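Local coordinates for ApeI dehydratase-like domain-containing protein (Pectobacterium atrosepticum, PDB 3ESI) that is of unknown function but carries the HotDog fold of the ApeI-like dehydratase family and may act on acyl thioesters as its relatives do, at residues Met1-His9 with Glu21-Trp32; Gln76-Leu86 with Tyr101-Ala112. All coordinates share one frame; numbering follows the deposited sequence.

Both contacts are built on one antiparallel sheet of the HotDog fold, the sheet that packs against helix 45-59. They come in series along the chain: contact 1 pairs strand 4-8, at an outer margin of the sheet within the chain, with strand 17-25, and contact 2 joins strand 83-91 to strand 96-105 and to the start of strand 108-121. Their centres lie about 12 Å apart. Strands 17-25 and 83-91 are neighbours, so the two hairpins adjoin directly: the backbones of Val26 and Gly81 meet, Gln25 bonds Thr83, and Glu21 forms a salt bridge with Arg85. Together they form a continuous five-strand portion of the sheet, with Leu22, Leu24, Leu86 and Tyr101 on its helix-facing side.

Contact 1. Residues Met1-His9 with Glu21-Trp32; sequences MLPVELVRH and ELMLQVDPDLFW
The first beta hairpin joins Val4-Arg8 to Glu21-Gln25, and a classic beta bulge interrupts its antiparallel ladder where Leu6 and Val7 both face Met23. Leu6 N donates to Met23 O at 2.7 Å, whereas the bond from Val7 N to the same oxygen is weak, at 3.4 Å; Met23 N bonds Val7 O at 2.9 Å. On either side of the bulge the pairing is regular, with Gln25 N to Val4 O at 2.8 Å and His9 N to Glu21 O at 3.0 Å. Leu6 leans across the neighbouring strand, CD1 3.5 Å from Met23 CG. Strand 4-8 is an outermost strand of the HotDog sheet within this chain, and Pro3 and Leu22 reach Trp51 and Tyr55 of helix 45-59. Ahead of strand 4-8, Met1 folds onto Trp32, which follows strand 17-25. Trp32 NE1 donates to Met1 O at 3.0 Å, nearly straight (169°), on a carbonyl lone pair and in the plane of the indole; Trp51 NE1 bonds the same oxygen. Chi1 (-69°) and the bend at chi2 (-57°) bring Met1 SD above the Trp32 ring toward its rim, a Met-aromatic contact, and chi3 turns CE onto Trp32 CZ2. SD also meets the Phe31 ring edge.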
# COMPACT_ATOMS: atom_id res chain seq x y z
N MET A 1 -5.25 5.32 16.78
CA MET A 1 -6.16 4.60 15.81
C MET A 1 -7.50 5.27 15.48
O MET A 1 -7.94 5.25 14.32
CB MET A 1 -6.41 3.15 16.27
CG MET A 1 -5.17 2.25 16.19
SD MET A 1 -4.44 2.15 14.53
CE MET A 1 -5.44 0.81 13.89
N LEU A 2 -8.16 5.86 16.47
CA LEU A 2 -9.44 6.51 16.21
C LEU A 2 -9.29 8.01 15.98
O LEU A 2 -8.29 8.61 16.36
CB LEU A 2 -10.42 6.28 17.36
CG LEU A 2 -11.07 4.90 17.43
CD1 LEU A 2 -12.07 4.88 18.57
CD2 LEU A 2 -11.76 4.58 16.13
N PRO A 3 -10.30 8.63 15.36
CA PRO A 3 -10.23 10.07 15.11
C PRO A 3 -10.65 10.86 16.35
O PRO A 3 -11.27 10.30 17.26
CB PRO A 3 -11.23 10.26 13.98
CG PRO A 3 -12.32 9.28 14.36
CD PRO A 3 -11.55 8.05 14.83
N VAL A 4 -10.31 12.14 16.40
CA VAL A 4 -10.73 12.97 17.51
C VAL A 4 -12.16 13.43 17.17
O VAL A 4 -12.41 13.93 16.07
CB VAL A 4 -9.79 14.19 17.70
CG1 VAL A 4 -10.47 15.25 18.54
CG2 VAL A 4 -8.49 13.76 18.39
N GLU A 5 -13.09 13.23 18.11
CA GLU A 5 -14.49 13.62 17.89
C GLU A 5 -14.69 15.09 18.26
O GLU A 5 -14.63 15.46 19.42
CB GLU A 5 -15.40 12.72 18.75
CG GLU A 5 -16.83 12.58 18.23
CD GLU A 5 -17.68 11.62 19.07
OE1 GLU A 5 -17.17 10.53 19.40
OE2 GLU A 5 -18.84 11.96 19.40
N LEU A 6 -14.93 15.92 17.26
CA LEU A 6 -15.13 17.35 17.50
C LEU A 6 -16.53 17.63 18.01
O LEU A 6 -16.70 18.21 19.07
CB LEU A 6 -14.87 18.13 16.21
CG LEU A 6 -13.46 17.84 15.69
CD1 LEU A 6 -13.16 18.63 14.43
CD2 LEU A 6 -12.46 18.17 16.79
N VAL A 7 -17.52 17.20 17.23
CA VAL A 7 -18.92 17.39 17.59
C VAL A 7 -19.71 16.18 17.14
O VAL A 7 -19.37 15.57 16.12
CB VAL A 7 -19.52 18.62 16.87
CG1 VAL A 7 -20.97 18.82 17.30
CG2 VAL A 7 -18.69 19.86 17.14
N ARG A 8 -20.74 15.83 17.90
CA ARG A 8 -21.62 14.72 17.56
C ARG A 8 -23.04 15.25 17.62
O ARG A 8 -23.57 15.51 18.70
CB ARG A 8 -21.52 13.55 18.55
CG ARG A 8 -22.53 12.43 18.23
CD ARG A 8 -22.58 11.32 19.27
NE ARG A 8 -21.31 10.61 19.38
CZ ARG A 8 -21.08 9.58 20.19
NH1 ARG A 8 -22.04 9.12 20.97
NH2 ARG A 8 -19.88 9.01 20.22
N HIS A 9 -23.66 15.43 16.47
CA HIS A 9 -25.01 15.93 16.48
C HIS A 9 -25.96 14.87 17.01
O HIS A 9 -25.58 13.70 17.16
CB HIS A 9 -25.39 16.40 15.08
CG HIS A 9 -24.70 17.67 14.69
ND1 HIS A 9 -24.68 18.15 13.40
CD2 HIS A 9 -24.03 18.58 15.44
CE1 HIS A 9 -24.02 19.29 13.37
NE2 HIS A 9 -23.61 19.58 14.59
N GLU A 21 -24.50 13.02 12.46
CA GLU A 21 -23.45 13.75 11.79
C GLU A 21 -22.34 14.02 12.78
O GLU A 21 -22.59 14.50 13.88
CB GLU A 21 -23.99 15.08 11.26
CG GLU A 21 -22.95 15.86 10.49
CD GLU A 21 -23.54 17.07 9.81
OE1 GLU A 21 -24.70 16.98 9.34
OE2 GLU A 21 -22.84 18.11 9.74
N LEU A 22 -21.12 13.69 12.40
CA LEU A 22 -19.99 13.93 13.28
C LEU A 22 -18.97 14.82 12.62
O LEU A 22 -18.84 14.84 11.40
CB LEU A 22 -19.30 12.62 13.67
CG LEU A 22 -20.03 11.69 14.63
CD1 LEU A 22 -21.24 11.08 13.94
CD2 LEU A 22 -19.09 10.60 15.08
N MET A 23 -18.26 15.59 13.44
CA MET A 23 -17.19 16.42 12.92
C MET A 23 -16.01 15.71 13.55
O MET A 23 -15.97 15.52 14.77
CB MET A 23 -17.30 17.86 13.41
CG MET A 23 -16.28 18.80 12.76
SD MET A 23 -16.58 20.57 13.08
CE MET A 23 -17.86 20.91 11.77
N LEU A 24 -15.06 15.27 12.72
CA LEU A 24 -13.90 14.53 13.22
C LEU A 24 -12.59 15.18 12.80
O LEU A 24 -12.51 15.86 11.78
CB LEU A 24 -13.94 13.08 12.70
CG LEU A 24 -15.30 12.38 12.74
CD1 LEU A 24 -15.21 11.06 12.00
CD2 LEU A 24 -15.74 12.17 14.15
N GLN A 25 -11.56 14.96 13.60
CA GLN A 25 -10.26 15.52 13.28
C GLN A 25 -9.31 14.35 13.09
O GLN A 25 -9.23 13.46 13.94
CB GLN A 25 -9.77 16.43 14.42
CG GLN A 25 -8.36 17.01 14.23
CD GLN A 25 -8.26 18.04 13.09
OE1 GLN A 25 -9.27 18.60 12.64
NE2 GLN A 25 -7.03 18.30 12.65
N VAL A 26 -8.63 14.35 11.94
CA VAL A 26 -7.68 13.30 11.62
C VAL A 26 -6.34 13.68 12.25
O VAL A 26 -5.58 14.46 11.70
CB VAL A 26 -7.53 13.15 10.11
CG1 VAL A 26 -6.46 12.12 9.79
CG2 VAL A 26 -8.86 12.76 9.51
N ASP A 27 -6.08 13.10 13.41
CA ASP A 27 -4.87 13.35 14.17
C ASP A 27 -3.57 12.89 13.50
O ASP A 27 -3.39 11.71 13.21
CB ASP A 27 -5.01 12.66 15.52
CG ASP A 27 -4.07 13.21 16.55
OD1 ASP A 27 -4.00 12.62 17.65
OD2 ASP A 27 -3.41 14.24 16.27
N PRO A 28 -2.64 13.83 13.27
CA PRO A 28 -1.33 13.57 12.65
C PRO A 28 -0.53 12.50 13.37
O PRO A 28 0.40 11.95 12.81
CB PRO A 28 -0.63 14.92 12.74
CG PRO A 28 -1.77 15.91 12.68
CD PRO A 28 -2.78 15.26 13.59
N ASP A 29 -0.89 12.21 14.62
CA ASP A 29 -0.17 11.21 15.40
C ASP A 29 -0.74 9.80 15.34
O ASP A 29 -0.29 8.92 16.07
CB ASP A 29 -0.07 11.65 16.86
CG ASP A 29 0.68 12.97 17.02
OD1 ASP A 29 1.76 13.12 16.41
OD2 ASP A 29 0.18 13.85 17.77
N LEU A 30 -1.73 9.58 14.48
CA LEU A 30 -2.34 8.26 14.34
C LEU A 30 -1.35 7.29 13.70
O LEU A 30 -0.59 7.66 12.80
CB LEU A 30 -3.59 8.35 13.48
CG LEU A 30 -4.65 9.32 13.99
CD1 LEU A 30 -5.70 9.53 12.92
CD2 LEU A 30 -5.27 8.81 15.29
N PHE A 31 -1.36 6.05 14.17
CA PHE A 31 -0.45 5.03 13.64
C PHE A 31 -0.57 4.90 12.12
O PHE A 31 0.37 4.45 11.45
CB PHE A 31 -0.71 3.68 14.31
CG PHE A 31 -0.32 3.63 15.76
CD1 PHE A 31 0.92 4.12 16.17
CD2 PHE A 31 -1.18 3.10 16.71
CE1 PHE A 31 1.31 4.09 17.52
CE2 PHE A 31 -0.80 3.06 18.06
CZ PHE A 31 0.45 3.55 18.46
N TRP A 32 -1.72 5.31 11.60
CA TRP A 32 -1.98 5.26 10.16
C TRP A 32 -0.98 6.11 9.38
O TRP A 32 -0.78 5.90 8.19
CB TRP A 32 -3.39 5.80 9.86
CG TRP A 32 -4.49 5.08 10.59
CD1 TRP A 32 -5.20 5.54 11.67
CD2 TRP A 32 -5.01 3.78 10.30
NE1 TRP A 32 -6.13 4.60 12.06
CE2 TRP A 32 -6.03 3.51 11.23
CE3 TRP A 32 -4.70 2.81 9.33
CZ2 TRP A 32 -6.75 2.31 11.23
CZ3 TRP A 32 -5.42 1.63 9.32
CH2 TRP A 32 -6.43 1.39 10.27

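Contact 2. Residues Gln76-Leu86 with Tyr101-Ala112; sequences QPILPGKTLRL and YSILEGDTERTA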
# COMPACT_ATOMS: atom_id res chain seq x y z
N GLN A 76 -11.42 11.60 -2.83
CA GLN A 76 -10.34 12.48 -2.42
C GLN A 76 -9.59 11.89 -1.24
O GLN A 76 -10.20 11.41 -0.29
CB GLN A 76 -10.90 13.85 -2.03
CG GLN A 76 -10.02 15.01 -2.42
CD GLN A 76 -10.12 15.34 -3.91
OE1 GLN A 76 -9.15 15.77 -4.53
NE2 GLN A 76 -11.31 15.16 -4.48
N PRO A 77 -8.25 11.91 -1.29
CA PRO A 77 -7.47 11.37 -0.18
C PRO A 77 -7.63 12.25 1.06
O PRO A 77 -7.83 13.46 0.95
CB PRO A 77 -6.04 11.39 -0.71
CG PRO A 77 -6.23 11.29 -2.20
CD PRO A 77 -7.39 12.23 -2.43
N ILE A 78 -7.56 11.63 2.23
CA ILE A 78 -7.69 12.34 3.49
C ILE A 78 -6.30 12.40 4.12
O ILE A 78 -5.74 11.38 4.49
CB ILE A 78 -8.67 11.60 4.41
CG1 ILE A 78 -10.05 11.56 3.74
CG2 ILE A 78 -8.74 12.28 5.76
CD1 ILE A 78 -11.12 10.80 4.50
N LEU A 79 -5.75 13.60 4.23
CA LEU A 79 -4.42 13.78 4.79
C LEU A 79 -4.43 13.99 6.30
O LEU A 79 -5.46 14.31 6.88
CB LEU A 79 -3.72 14.97 4.13
CG LEU A 79 -3.75 15.03 2.60
CD1 LEU A 79 -2.84 16.15 2.12
CD2 LEU A 79 -3.32 13.69 2.02
N PRO A 80 -3.27 13.82 6.94
CA PRO A 80 -3.15 14.00 8.38
C PRO A 80 -3.46 15.46 8.74
O PRO A 80 -3.04 16.37 8.03
CB PRO A 80 -1.69 13.65 8.65
CG PRO A 80 -1.36 12.68 7.58
CD PRO A 80 -2.02 13.31 6.37
N GLY A 81 -4.20 15.67 9.83
CA GLY A 81 -4.54 17.02 10.25
C GLY A 81 -5.79 17.63 9.63
O GLY A 81 -6.07 18.80 9.88
N LYS A 82 -6.56 16.86 8.86
CA LYS A 82 -7.77 17.40 8.23
C LYS A 82 -9.00 17.28 9.11
O LYS A 82 -9.07 16.41 9.97
CB LYS A 82 -8.06 16.69 6.91
CG LYS A 82 -7.04 16.96 5.83
CD LYS A 82 -6.94 18.43 5.52
CE LYS A 82 -5.86 18.70 4.48
NZ LYS A 82 -5.74 20.15 4.18
N THR A 83 -9.96 18.17 8.88
CA THR A 83 -11.21 18.16 9.63
C THR A 83 -12.25 17.54 8.70
O THR A 83 -12.36 17.93 7.53
CB THR A 83 -11.63 19.59 10.04
OG1 THR A 83 -10.62 20.13 10.90
CG2 THR A 83 -12.96 19.59 10.77
N LEU A 84 -13.01 16.57 9.22
CA LEU A 84 -14.00 15.87 8.40
C LEU A 84 -15.42 15.87 8.94
O LEU A 84 -15.64 15.87 10.15
CB LEU A 84 -13.60 14.40 8.23
CG LEU A 84 -12.21 13.98 7.76
CD1 LEU A 84 -12.09 12.45 7.80
CD2 LEU A 84 -11.97 14.51 6.34
N ARG A 85 -16.37 15.87 8.02
CA ARG A 85 -17.77 15.76 8.40
C ARG A 85 -18.12 14.31 8.00
O ARG A 85 -17.82 13.88 6.88
CB ARG A 85 -18.66 16.74 7.62
CG ARG A 85 -20.10 16.78 8.16
CD ARG A 85 -21.11 17.31 7.14
NE ARG A 85 -20.79 18.64 6.63
CZ ARG A 85 -20.74 19.76 7.36
NH1 ARG A 85 -20.99 19.73 8.67
NH2 ARG A 85 -20.44 20.91 6.78
N LEU A 86 -18.71 13.57 8.91
CA LEU A 86 -19.11 12.20 8.64
C LEU A 86 -20.61 12.09 8.81
O LEU A 86 -21.15 12.35 9.89
CB LEU A 86 -18.43 11.23 9.62
CG LEU A 86 -18.95 9.79 9.49
CD1 LEU A 86 -18.62 9.28 8.09
CD2 LEU A 86 -18.33 8.87 10.54
N TYR A 101 -18.06 10.94 3.76
CA TYR A 101 -16.98 11.70 4.38
C TYR A 101 -16.70 12.93 3.54
O TYR A 101 -16.56 12.84 2.32
CB TYR A 101 -15.67 10.89 4.42
CG TYR A 101 -15.52 9.90 5.55
CD1 TYR A 101 -15.13 10.31 6.83
CD2 TYR A 101 -15.72 8.53 5.34
CE1 TYR A 101 -14.93 9.39 7.85
CE2 TYR A 101 -15.52 7.61 6.35
CZ TYR A 101 -15.13 8.04 7.60
OH TYR A 101 -14.92 7.11 8.58
N SER A 102 -16.60 14.09 4.19
CA SER A 102 -16.26 15.30 3.44
C SER A 102 -15.20 16.09 4.21
O SER A 102 -15.19 16.13 5.44
CB SER A 102 -17.52 16.15 3.15
OG SER A 102 -18.06 16.77 4.30
N ILE A 103 -14.28 16.68 3.46
CA ILE A 103 -13.18 17.47 4.02
C ILE A 103 -13.57 18.94 4.07
O ILE A 103 -13.98 19.50 3.05
CB ILE A 103 -11.92 17.37 3.15
CG1 ILE A 103 -11.46 15.91 3.06
CG2 ILE A 103 -10.83 18.25 3.73
CD1 ILE A 103 -10.36 15.68 2.05
N LEU A 104 -13.44 19.56 5.24
CA LEU A 104 -13.76 20.98 5.40
C LEU A 104 -12.48 21.79 5.43
O LEU A 104 -11.63 21.58 6.30
CB LEU A 104 -14.54 21.26 6.70
CG LEU A 104 -15.96 20.72 6.98
CD1 LEU A 104 -16.66 20.39 5.67
CD2 LEU A 104 -15.89 19.49 7.85
N GLU A 105 -12.32 22.68 4.46
CA GLU A 105 -11.16 23.57 4.36
C GLU A 105 -11.68 24.92 3.87
O GLU A 105 -12.40 24.99 2.87
CB GLU A 105 -10.12 23.06 3.35
CG GLU A 105 -9.33 21.84 3.78
CD GLU A 105 -8.23 21.47 2.77
OE1 GLU A 105 -7.30 22.29 2.57
OE2 GLU A 105 -8.30 20.37 2.18
N GLY A 106 -11.31 26.00 4.56
CA GLY A 106 -11.79 27.30 4.16
C GLY A 106 -13.31 27.24 4.11
O GLY A 106 -13.95 26.74 5.04
N ASP A 107 -13.90 27.74 3.02
CA ASP A 107 -15.35 27.72 2.88
C ASP A 107 -15.83 26.54 2.07
O ASP A 107 -17.03 26.39 1.83
CB ASP A 107 -15.83 29.02 2.23
CG ASP A 107 -15.81 30.18 3.19
OD1 ASP A 107 -14.71 30.66 3.54
OD2 ASP A 107 -16.91 30.61 3.61
N THR A 108 -14.89 25.70 1.65
CA THR A 108 -15.19 24.52 0.84
C THR A 108 -15.48 23.25 1.64
O THR A 108 -15.10 23.12 2.81
CB THR A 108 -14.04 24.20 -0.13
OG1 THR A 108 -13.06 23.39 0.55
CG2 THR A 108 -13.36 25.48 -0.60
N GLU A 109 -16.14 22.31 0.98
CA GLU A 109 -16.48 21.02 1.55
C GLU A 109 -16.54 20.03 0.40
O GLU A 109 -17.53 20.00 -0.33
CB GLU A 109 -17.83 21.08 2.28
CG GLU A 109 -18.39 19.70 2.60
CD GLU A 109 -19.49 19.73 3.64
OE1 GLU A 109 -20.14 18.68 3.85
OE2 GLU A 109 -19.71 20.81 4.25
N ARG A 110 -15.48 19.25 0.23
CA ARG A 110 -15.41 18.25 -0.84
C ARG A 110 -15.72 16.86 -0.29
O ARG A 110 -15.40 16.55 0.86
CB ARG A 110 -14.00 18.19 -1.45
CG ARG A 110 -13.46 19.47 -2.04
CD ARG A 110 -11.99 19.27 -2.39
NE ARG A 110 -11.23 18.81 -1.23
CZ ARG A 110 -9.94 18.48 -1.25
NH1 ARG A 110 -9.25 18.55 -2.39
NH2 ARG A 110 -9.33 18.08 -0.14
N THR A 111 -16.35 16.02 -1.10
CA THR A 111 -16.64 14.65 -0.67
C THR A 111 -15.34 13.89 -0.81
O THR A 111 -14.66 14.00 -1.84
CB THR A 111 -17.71 13.99 -1.56
OG1 THR A 111 -18.90 14.79 -1.56
CG2 THR A 111 -18.06 12.61 -1.03
N ALA A 112 -14.96 13.12 0.21
CA ALA A 112 -13.71 12.38 0.15
C ALA A 112 -13.98 10.92 -0.20
O ALA A 112 -13.22 10.28 -0.94
CB ALA A 112 -12.97 12.47 1.48
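With CG anti to the backbone N (chi1 -171°) and a bend at chi3 (-57°), Arg85 carries its guanidinium across to Glu109, whose extended chain comes from strand 108-121. The grip is side-on and bidentate: Arg85 NE reaches Glu109 OE1 at 2.9 Å and Arg85 NH2 reaches Glu109 OE2 at 2.6 Å. Both oxygens lie close to the guanidinium plane, but the carboxylate is turned 36° against it. Ser102 OG also donates to Glu109 OE1, from the same face as Arg85 NE, and with Arg85 NH2 on OE2 three bonds fix the carboxylate's rotation. Arg85 NH1 turns to Glu21, placing the guanidinium between two carboxylates, which probably stabilise its charge.

On the opposite face of the sheet, Leu86 lays CD1 over the centre of the Tyr101 ring, 3.6 Å from the centroid, a CH-pi contact. Leu84 approaches the same ring obliquely through CD1, while its CD2 packs 3.6 Å from Ile103 CG1. Tyr101 OH bonds Gln48 O, tying this apolar layer to helix 45-59.

Lys82 NZ makes a salt bridge with Glu105 OE1 at 3.1 Å, and Arg110 NH2 joins the network 3.4 Å from Glu105 OE2, a contact of charges only, the oxygen well off the guanidinium plane. Gln76 CG lies over one face of that guanidinium, the amide stacked on it, and Gln76 N donates to Ala112 O at 2.9 Å. Arg85 and Ser102 form a hydrogen-bonded pair between non-hydrogen-bonded Leu84-Ile103 and Leu86-Tyr101, the alternation of an antiparallel ladder; strands 83-91, 96-105 and 108-121, consecutive and adjacent, form a meander in the HotDog sheet.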